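PDB 3OK8: BAR/IMD domain-containing adapter protein 2-like 2, which binds phosphoinositides through its I-BAR (IMD) domain, the part present here, and induces planar or gently curved membrane structures. Local coordinates for residues Q122-E127 with A169-S174; S81-H86 with G209-R214. All blocks are in the same frame, centred on the assembly; numbering follows the deposited sequence. Where two conformers were deposited one is given.

Interaction 1 (Q122-E127 with A169-S174)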
ATOM      1  N   GLN A 122     -19.133 -34.744 -19.139  1.00 51.27           N
ATOM      2  CA  GLN A 122     -19.107 -35.933 -19.996  1.00 47.56           C
ATOM      3  C   GLN A 122     -20.074 -36.992 -19.497  1.00 43.01           C
ATOM      4  O   GLN A 122     -20.830 -37.572 -20.273  1.00 43.94           O
ATOM      5  CB  GLN A 122     -17.706 -36.542 -20.049  1.00 55.79           C
ATOM      6  CG  GLN A 122     -16.730 -35.838 -20.979  1.00 75.12           C
ATOM      7  CD  GLN A 122     -15.283 -36.235 -20.711  1.00 89.74           C
ATOM      8  OE1 GLN A 122     -14.351 -35.620 -21.234  1.00 97.76           O
ATOM      9  NE2 GLN A 122     -15.092 -37.263 -19.882  1.00 92.54           N
ATOM     10  N   HIS A 123     -20.024 -37.259 -18.197  1.00 38.36           N
ATOM     11  CA  HIS A 123     -20.941 -38.202 -17.570  1.00 54.77           C
ATOM     12  C   HIS A 123     -22.373 -37.833 -17.935  1.00 54.40           C
ATOM     13  O   HIS A 123     -23.157 -38.682 -18.351  1.00 57.32           O
ATOM     14  CB  HIS A 123     -20.757 -38.183 -16.052  1.00 61.67           C
ATOM     15  CG  HIS A 123     -21.588 -39.195 -15.323  1.00 73.01           C
ATOM     16  ND1 HIS A 123     -22.868 -38.929 -14.882  1.00 76.89           N
ATOM     17  CD2 HIS A 123     -21.314 -40.464 -14.935  1.00 71.01           C
ATOM     18  CE1 HIS A 123     -23.347 -39.990 -14.260  1.00 72.79           C
ATOM     19  NE2 HIS A 123     -22.424 -40.935 -14.276  1.00 71.46           N
ATOM     20  N   TYR A 124     -22.702 -36.554 -17.792  1.00 45.06           N
ATOM     21  CA  TYR A 124     -24.041 -36.084 -18.094  1.00 41.28           C
ATOM     22  C   TYR A 124     -24.399 -36.278 -19.556  1.00 46.60           C
ATOM     23  O   TYR A 124     -25.444 -36.833 -19.872  1.00 49.99           O
ATOM     24  CB  TYR A 124     -24.203 -34.616 -17.736  1.00 36.27           C
ATOM     25  CG  TYR A 124     -25.439 -34.007 -18.349  1.00 51.62           C
ATOM     26  CD1 TYR A 124     -25.353 -33.166 -19.450  1.00 54.30           C
ATOM     27  CD2 TYR A 124     -26.697 -34.295 -17.843  1.00 55.39           C
ATOM     28  CE1 TYR A 124     -26.488 -32.617 -20.018  1.00 56.08           C
ATOM     29  CE2 TYR A 124     -27.833 -33.751 -18.400  1.00 56.39           C
ATOM     30  CZ  TYR A 124     -27.727 -32.917 -19.487  1.00 51.62           C
ATOM     31  OH  TYR A 124     -28.871 -32.381 -20.038  1.00 46.39           O
ATOM     32  N   GLU A 125     -23.548 -35.806 -20.457  1.00 45.89           N
ATOM     33  CA  GLU A 125     -23.861 -35.935 -21.872  1.00 51.82           C
ATOM     34  C   GLU A 125     -24.105 -37.396 -22.271  1.00 49.95           C
ATOM     35  O   GLU A 125     -25.109 -37.716 -22.910  1.00 47.20           O
ATOM     36  CB  GLU A 125     -22.764 -35.328 -22.735  1.00 55.32           C
ATOM     37  CG  GLU A 125     -23.258 -34.951 -24.114  1.00 69.00           C
ATOM     38  CD  GLU A 125     -22.146 -34.496 -25.030  1.00 77.42           C
ATOM     39  OE1 GLU A 125     -21.177 -33.870 -24.539  1.00 75.40           O
ATOM     40  OE2 GLU A 125     -22.249 -34.767 -26.245  1.00 77.65           O
ATOM     41  N   ILE A 126     -23.185 -38.273 -21.882  1.00 41.20           N
ATOM     42  CA  ILE A 126     -23.252 -39.678 -22.244  1.00 46.15           C
ATOM     43  C   ILE A 126     -24.499 -40.364 -21.695  1.00 52.81           C
ATOM     44  O   ILE A 126     -25.070 -41.218 -22.358  1.00 60.20           O
ATOM     45  CB  ILE A 126     -21.996 -40.444 -21.790  1.00 49.23           C
ATOM     46  CG1 ILE A 126     -21.917 -41.801 -22.491  1.00 61.38           C
ATOM     47  CG2 ILE A 126     -21.989 -40.621 -20.284  1.00 51.63           C
ATOM     48  CD1 ILE A 126     -20.683 -42.607 -22.130  1.00 65.27           C
ATOM     49  N   GLU A 127     -24.929 -40.001 -20.491  1.00 48.29           N
ATOM     50  CA  GLU A 127     -26.125 -40.620 -19.936  1.00 47.77           C
ATOM     51  C   GLU A 127     -27.364 -40.113 -20.644  1.00 46.73           C
ATOM     52  O   GLU A 127     -28.320 -40.857 -20.826  1.00 40.15           O
ATOM     53  CB  GLU A 127     -26.263 -40.393 -18.430  1.00 44.32           C
ATOM     54  CG  GLU A 127     -27.524 -41.045 -17.868  1.00 49.08           C
ATOM     55  CD  GLU A 127     -27.602 -41.075 -16.347  1.00 53.92           C
ATOM     56  OE1 GLU A 127     -28.624 -41.579 -15.835  1.00 52.22           O
ATOM     57  OE2 GLU A 127     -26.664 -40.604 -15.662  1.00 48.37           O
ATOM     58  N   ALA A 169     -36.856 -36.899 -14.710  1.00 49.33           N
ATOM     59  CA  ALA A 169     -36.227 -36.822 -13.398  1.00 36.88           C
ATOM     60  C   ALA A 169     -34.747 -36.502 -13.517  1.00 40.59           C
ATOM     61  O   ALA A 169     -34.275 -35.538 -12.924  1.00 33.93           O
ATOM     62  CB  ALA A 169     -36.417 -38.118 -12.642  1.00 38.19           C
ATOM     63  N   PHE A 170     -34.036 -37.334 -14.275  1.00 45.53           N
ATOM     64  CA  PHE A 170     -32.601 -37.196 -14.540  1.00 49.71           C
ATOM     65  C   PHE A 170     -32.228 -35.828 -15.113  1.00 46.95           C
ATOM     66  O   PHE A 170     -31.384 -35.130 -14.570  1.00 40.59           O
ATOM     67  CB  PHE A 170     -32.145 -38.323 -15.482  1.00 42.59           C
ATOM     68  CG  PHE A 170     -30.915 -37.997 -16.302  1.00 47.24           C
ATOM     69  CD1 PHE A 170     -31.030 -37.376 -17.539  1.00 48.33           C
ATOM     70  CD2 PHE A 170     -29.652 -38.352 -15.858  1.00 45.75           C
ATOM     71  CE1 PHE A 170     -29.915 -37.093 -18.300  1.00 53.75           C
ATOM     72  CE2 PHE A 170     -28.536 -38.072 -16.615  1.00 44.91           C
ATOM     73  CZ  PHE A 170     -28.665 -37.443 -17.841  1.00 52.74           C
ATOM     74  N   VAL A 171     -32.864 -35.457 -16.214  1.00 35.57           N
ATOM     75  CA  VAL A 171     -32.641 -34.172 -16.851  1.00 40.05           C
ATOM     76  C   VAL A 171     -32.894 -33.009 -15.894  1.00 48.50           C
ATOM     77  O   VAL A 171     -32.174 -32.015 -15.908  1.00 37.01           O
ATOM     78  CB  VAL A 171     -33.539 -34.031 -18.105  1.00 39.68           C
ATOM     79  CG1 VAL A 171     -34.487 -32.856 -17.966  1.00 37.68           C
ATOM     80  CG2 VAL A 171     -32.706 -33.954 -19.376  1.00 46.10           C
ATOM     81  N   SER A 172     -33.919 -33.139 -15.059  1.00 53.04           N
ATOM     82  CA  SER A 172     -34.283 -32.078 -14.128  1.00 53.95           C
ATOM     83  C   SER A 172     -33.251 -31.976 -13.011  1.00 47.81           C
ATOM     84  O   SER A 172     -32.888 -30.883 -12.571  1.00 50.79           O
ATOM     85  CB  SER A 172     -35.666 -32.357 -13.539  1.00 52.00           C
ATOM     86  OG  SER A 172     -35.985 -31.438 -12.509  1.00 53.61           O
ATOM     87  N   GLU A 173     -32.780 -33.135 -12.569  1.00 47.28           N
ATOM     88  CA  GLU A 173     -31.803 -33.223 -11.495  1.00 48.98           C
ATOM     89  C   GLU A 173     -30.420 -32.737 -11.941  1.00 46.51           C
ATOM     90  O   GLU A 173     -29.677 -32.137 -11.159  1.00 43.83           O
ATOM     91  CB  GLU A 173     -31.725 -34.667 -10.992  1.00 53.21           C
ATOM     92  CG  GLU A 173     -30.574 -34.950 -10.040  1.00 57.44           C
ATOM     93  CD  GLU A 173     -30.678 -34.168  -8.733  1.00 63.44           C
ATOM     94  OE1 GLU A 173     -31.810 -34.043  -8.212  1.00 64.95           O
ATOM     95  OE2 GLU A 173     -29.625 -33.690  -8.228  1.00 43.28           O
ATOM     96  N   SER A 174     -30.077 -33.012 -13.196  1.00 33.09           N
ATOM     97  CA  SER A 174     -28.791 -32.620 -13.759  1.00 41.03           C
ATOM     98  C   SER A 174     -28.646 -31.112 -13.845  1.00 43.47           C
ATOM     99  O   SER A 174     -27.575 -30.565 -13.523  1.00 35.62           O
ATOM    100  CB  SER A 174     -28.620 -33.215 -15.150  1.00 42.48           C
ATOM    101  OG  SER A 174     -28.391 -34.606 -15.073  1.00 35.32           O
TER
HETATM  102  O   HOH W   1     -30.325 -31.374 -17.830  1.00 44.40           O

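Interaction 2 (S81-H86 with G209-R214)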
ATOM      1  N   SER A  81      10.980   5.726  11.329  1.00 25.23           N
ATOM      2  CA  SER A  81      11.444   4.600  10.526  1.00 34.80           C
ATOM      3  C   SER A  81      11.108   3.274  11.210  1.00 39.63           C
ATOM      4  O   SER A  81      10.635   2.344  10.563  1.00 37.93           O
ATOM      5  CB  SER A  81      12.940   4.680  10.247  1.00 37.24           C
ATOM      6  OG  SER A  81      13.685   4.282  11.385  1.00 55.35           O
ATOM      7  N   ASP A  82      11.364   3.177  12.509  1.00 29.39           N
ATOM      8  CA  ASP A  82      10.976   1.987  13.260  1.00 39.63           C
ATOM      9  C   ASP A  82       9.496   1.651  13.070  1.00 34.50           C
ATOM     10  O   ASP A  82       9.145   0.486  12.863  1.00 32.21           O
ATOM     11  CB  ASP A  82      11.309   2.150  14.746  1.00 53.53           C
ATOM     12  CG  ASP A  82      12.802   2.146  15.007  1.00 59.92           C
ATOM     13  OD1 ASP A  82      13.573   1.957  14.035  1.00 56.64           O
ATOM     14  OD2 ASP A  82      13.203   2.333  16.178  1.00 70.97           O
ATOM     15  N   THR A  83       8.636   2.669  13.128  1.00 38.54           N
ATOM     16  CA  THR A  83       7.194   2.475  12.934  1.00 43.79           C
ATOM     17  C   THR A  83       6.869   1.941  11.551  1.00 46.44           C
ATOM     18  O   THR A  83       6.080   0.998  11.408  1.00 41.35           O
ATOM     19  CB  THR A  83       6.406   3.781  13.093  1.00 38.87           C
ATOM     20  OG1 THR A  83       6.624   4.310  14.402  1.00 27.17           O
ATOM     21  CG2 THR A  83       4.895   3.539  12.892  1.00 29.97           C
ATOM     22  N   GLN A  84       7.456   2.562  10.533  1.00 31.41           N
ATOM     23  CA  GLN A  84       7.222   2.120   9.179  1.00 37.37           C
ATOM     24  C   GLN A  84       7.694   0.671   9.062  1.00 40.75           C
ATOM     25  O   GLN A  84       7.006  -0.167   8.478  1.00 31.41           O
ATOM     26  CB  GLN A  84       7.896   3.048   8.163  1.00 43.18           C
ATOM     27  CG  GLN A  84       7.826   2.533   6.720  1.00 41.60           C
ATOM     28  CD  GLN A  84       8.839   1.431   6.471  1.00 53.50           C
ATOM     29  OE1 GLN A  84       8.696   0.625   5.547  1.00 58.68           O
ATOM     30  NE2 GLN A  84       9.877   1.389   7.309  1.00 53.23           N
ATOM     31  N   ARG A  85       8.843   0.345   9.652  1.00 34.47           N
ATOM     32  CA  ARG A  85       9.296  -1.043   9.619  0.70 41.30           C
ATOM     33  C   ARG A  85       8.231  -1.988  10.178  1.00 51.63           C
ATOM     34  O   ARG A  85       7.985  -3.047   9.616  1.00 49.21           O
ATOM     35  CB  ARG A  85      10.611  -1.216  10.361  0.70 44.59           C
ATOM     36  CG  ARG A  85      11.249  -2.576  10.165  0.70 48.29           C
ATOM     37  CD  ARG A  85      12.719  -2.564  10.586  0.70 55.38           C
ATOM     38  NE  ARG A  85      12.923  -2.141  11.973  0.70 58.41           N
ATOM     39  CZ  ARG A  85      13.540  -1.017  12.337  0.70 65.13           C
ATOM     40  NH1 ARG A  85      13.685  -0.728  13.622  0.70 66.81           N
ATOM     41  NH2 ARG A  85      14.019  -0.181  11.420  0.70 65.69           N
ATOM     42  N   HIS A  86       7.573  -1.587  11.262  1.00 47.61           N
ATOM     43  CA  HIS A  86       6.540  -2.419  11.892  1.00 44.44           C
ATOM     44  C   HIS A  86       5.304  -2.586  11.023  1.00 46.55           C
ATOM     45  O   HIS A  86       4.840  -3.703  10.827  1.00 42.85           O
ATOM     46  CB  HIS A  86       6.126  -1.859  13.249  1.00 39.93           C
ATOM     47  CG  HIS A  86       7.241  -1.816  14.244  1.00 63.15           C
ATOM     48  ND1 HIS A  86       7.990  -2.927  14.567  1.00 72.27           N
ATOM     49  CD2 HIS A  86       7.728  -0.799  14.997  1.00 72.68           C
ATOM     50  CE1 HIS A  86       8.896  -2.596  15.472  1.00 78.49           C
ATOM     51  NE2 HIS A  86       8.759  -1.310  15.748  1.00 78.11           N
ATOM     52  N   GLY A 209      -4.024   1.592  15.333  1.00 41.94           N
ATOM     53  CA  GLY A 209      -3.686   1.521  16.741  1.00 44.04           C
ATOM     54  C   GLY A 209      -2.435   2.310  17.103  1.00 41.43           C
ATOM     55  O   GLY A 209      -2.478   3.181  17.964  1.00 36.48           O
ATOM     56  N   MET A 210      -1.319   2.018  16.444  1.00 47.95           N
ATOM     57  CA  MET A 210      -0.060   2.658  16.804  1.00 46.77           C
ATOM     58  C   MET A 210       0.074   4.093  16.332  1.00 48.34           C
ATOM     59  O   MET A 210       0.840   4.858  16.903  1.00 68.78           O
ATOM     60  CB  MET A 210       1.136   1.845  16.327  1.00 47.99           C
ATOM     61  CG  MET A 210       1.045   1.396  14.912  1.00 47.69           C
ATOM     62  SD  MET A 210       1.942  -0.155  14.796  1.00110.08           S
ATOM     63  CE  MET A 210       3.602   0.460  14.558  1.00 57.09           C
ATOM     64  N   LEU A 211      -0.656   4.462  15.291  1.00 41.74           N
ATOM     65  CA  LEU A 211      -0.556   5.819  14.783  1.00 45.19           C
ATOM     66  C   LEU A 211      -1.334   6.811  15.634  1.00 47.96           C
ATOM     67  O   LEU A 211      -1.054   8.004  15.599  1.00 56.38           O
ATOM     68  CB  LEU A 211      -0.983   5.908  13.319  1.00 36.81           C
ATOM     69  CG  LEU A 211       0.056   5.388  12.325  1.00 40.55           C
ATOM     70  CD1 LEU A 211      -0.296   5.814  10.918  1.00 40.41           C
ATOM     71  CD2 LEU A 211       1.446   5.896  12.688  1.00 51.44           C
ATOM     72  N   GLN A 212      -2.292   6.324  16.413  1.00 37.18           N
ATOM     73  CA  GLN A 212      -3.095   7.217  17.238  1.00 38.92           C
ATOM     74  C   GLN A 212      -2.266   7.725  18.408  1.00 45.38           C
ATOM     75  O   GLN A 212      -2.518   8.809  18.947  1.00 43.29           O
ATOM     76  CB  GLN A 212      -4.369   6.514  17.718  1.00 41.79           C
ATOM     77  CG  GLN A 212      -5.240   6.065  16.557  1.00 47.05           C
ATOM     78  CD  GLN A 212      -6.678   5.795  16.954  1.00 49.25           C
ATOM     79  OE1 GLN A 212      -7.601   6.419  16.437  1.00 57.90           O
ATOM     80  NE2 GLN A 212      -6.872   4.873  17.880  1.00 27.84           N
ATOM     81  N   ASN A 213      -1.270   6.935  18.796  1.00 40.35           N
ATOM     82  CA  ASN A 213      -0.360   7.351  19.840  1.00 53.00           C
ATOM     83  C   ASN A 213       0.908   7.980  19.266  1.00 51.60           C
ATOM     84  O   ASN A 213       1.319   9.022  19.747  1.00 51.26           O
ATOM     85  CB  ASN A 213      -0.059   6.204  20.812  1.00 59.21           C
ATOM     86  CG  ASN A 213       0.969   5.238  20.275  1.00 58.78           C
ATOM     87  OD1 ASN A 213       2.168   5.531  20.254  1.00 65.16           O
ATOM     88  ND2 ASN A 213       0.508   4.076  19.835  1.00 44.72           N
ATOM     89  N   ARG A 214       1.511   7.390  18.231  1.00 49.59           N
ATOM     90  CA  ARG A 214       2.709   7.982  17.655  0.50 48.34           C
ATOM     91  C   ARG A 214       2.481   9.457  17.361  1.00 49.17           C
ATOM     92  O   ARG A 214       3.272  10.291  17.765  1.00 45.05           O
ATOM     93  CB  ARG A 214       3.140   7.261  16.375  0.50 43.05           C
ATOM     94  CG  ARG A 214       3.605   5.823  16.550  0.50 39.14           C
ATOM     95  CD  ARG A 214       4.577   5.647  17.688  0.50 41.79           C
ATOM     96  NE  ARG A 214       5.119   4.290  17.708  0.50 49.00           N
ATOM     97  CZ  ARG A 214       4.428   3.210  18.067  0.50 50.49           C
ATOM     98  NH1 ARG A 214       5.007   2.016  18.053  0.50 54.95           N
ATOM     99  NH2 ARG A 214       3.156   3.316  18.438  0.50 37.77           N
TER

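Interaction 1 (Q122-E127 with A169-S174)
The rings of Y124 and F170 lie nearly parallel, with their planes 11° apart. They are slid so far past each other that they barely overlap, and their centroids are 5.6 Å apart. Their closest atoms are Y124 CD2 and F170 CZ, 3.7 Å apart. Y124 has CG anti to its own nitrogen (chi1 165°), which sends the ring across to the other helix. S174 sits at the edge of this ring, near its plane, with OG 3.3 Å from Y124 CD2. The same S174 OG also lies over one face of the F170 ring, offset toward the rim, so the hydroxyl borders both aromatics.

Segments 122-127 and 169-174 run antiparallel, their axes 11.5 Å apart and crossing at -159°. They lie on helices 71-147 and 153-217 of the three-helix bundle of the I-BAR (IMD) domain. Helix 5-66, the remaining helix of the bundle, touches both segments: T14 and M15 meet Y124, and F10 meets V171.

The phenol end of Y124 is tied to the opposite backbone by a water. It lies 2.8 Å from Y124 OH and donates to V171 O at 2.7 Å. The extended chain of E127 runs past F170 in the opposite direction. Its CB lies 3.7 Å from F170 CE2. E127 OE1 is held by a salt bridge to R131, whose side chain also touches F170.

Interaction 2 (S81-H86 with G209-R214)
The helical segments 81-86 and 209-214 run antiparallel at 169°, their axes 11.6 Å apart, with T83 and M210 the nearest CA pair at 8.2 Å. T83 points at the other helix and presents its two branches to different partners. Its methyl CG2 meets the methyl CE of M210 at 3.7 Å, the two side chains passing in opposite directions. L211 CD2 is a looser neighbour, 4.2 Å from T83 CG2. M210 CE also reaches H86 CB at 3.7 Å, so one methyl touches both T83 and H86. The M210 chain bends at chi3 (-85°) to bring it there.

The hydroxyl branch faces R214. In one of its two deposited conformers, R214 bends at chi2 and slides past T83, with R214 NE 3.6 Å from T83 OG1 but not hydrogen-bonded to it. The hydroxyl is bonded instead to Q79 O, one turn back in its own helix. L211 also packs on F200 of the second subunit. Across the two segments the contact is therefore mainly methyl and methylene packing, with the T83 hydroxyl spent within its own helix.

Overall arrangement
Interactions 1 and 2 join the same two helices, 71-147 and 153-217, at widely separated points. Their centres are 59 Å apart, and their nearest atoms about 49 Å. They lie on opposite sides of the chain's centre, and interaction 1 is nested inside the loop closed by interaction 2. They sample the antiparallel pair at two distant points of the elongated bundle. Their surroundings differ. Helix 5-66 touches both segments of interaction 1. In interaction 2 it touches 81-86, while 209-214 meets the second subunit of the antiparallel I-BAR dimer. A glycerol, probably from the crystallisation liquor, lies about 4 Å from the T83 side chain in interaction 2.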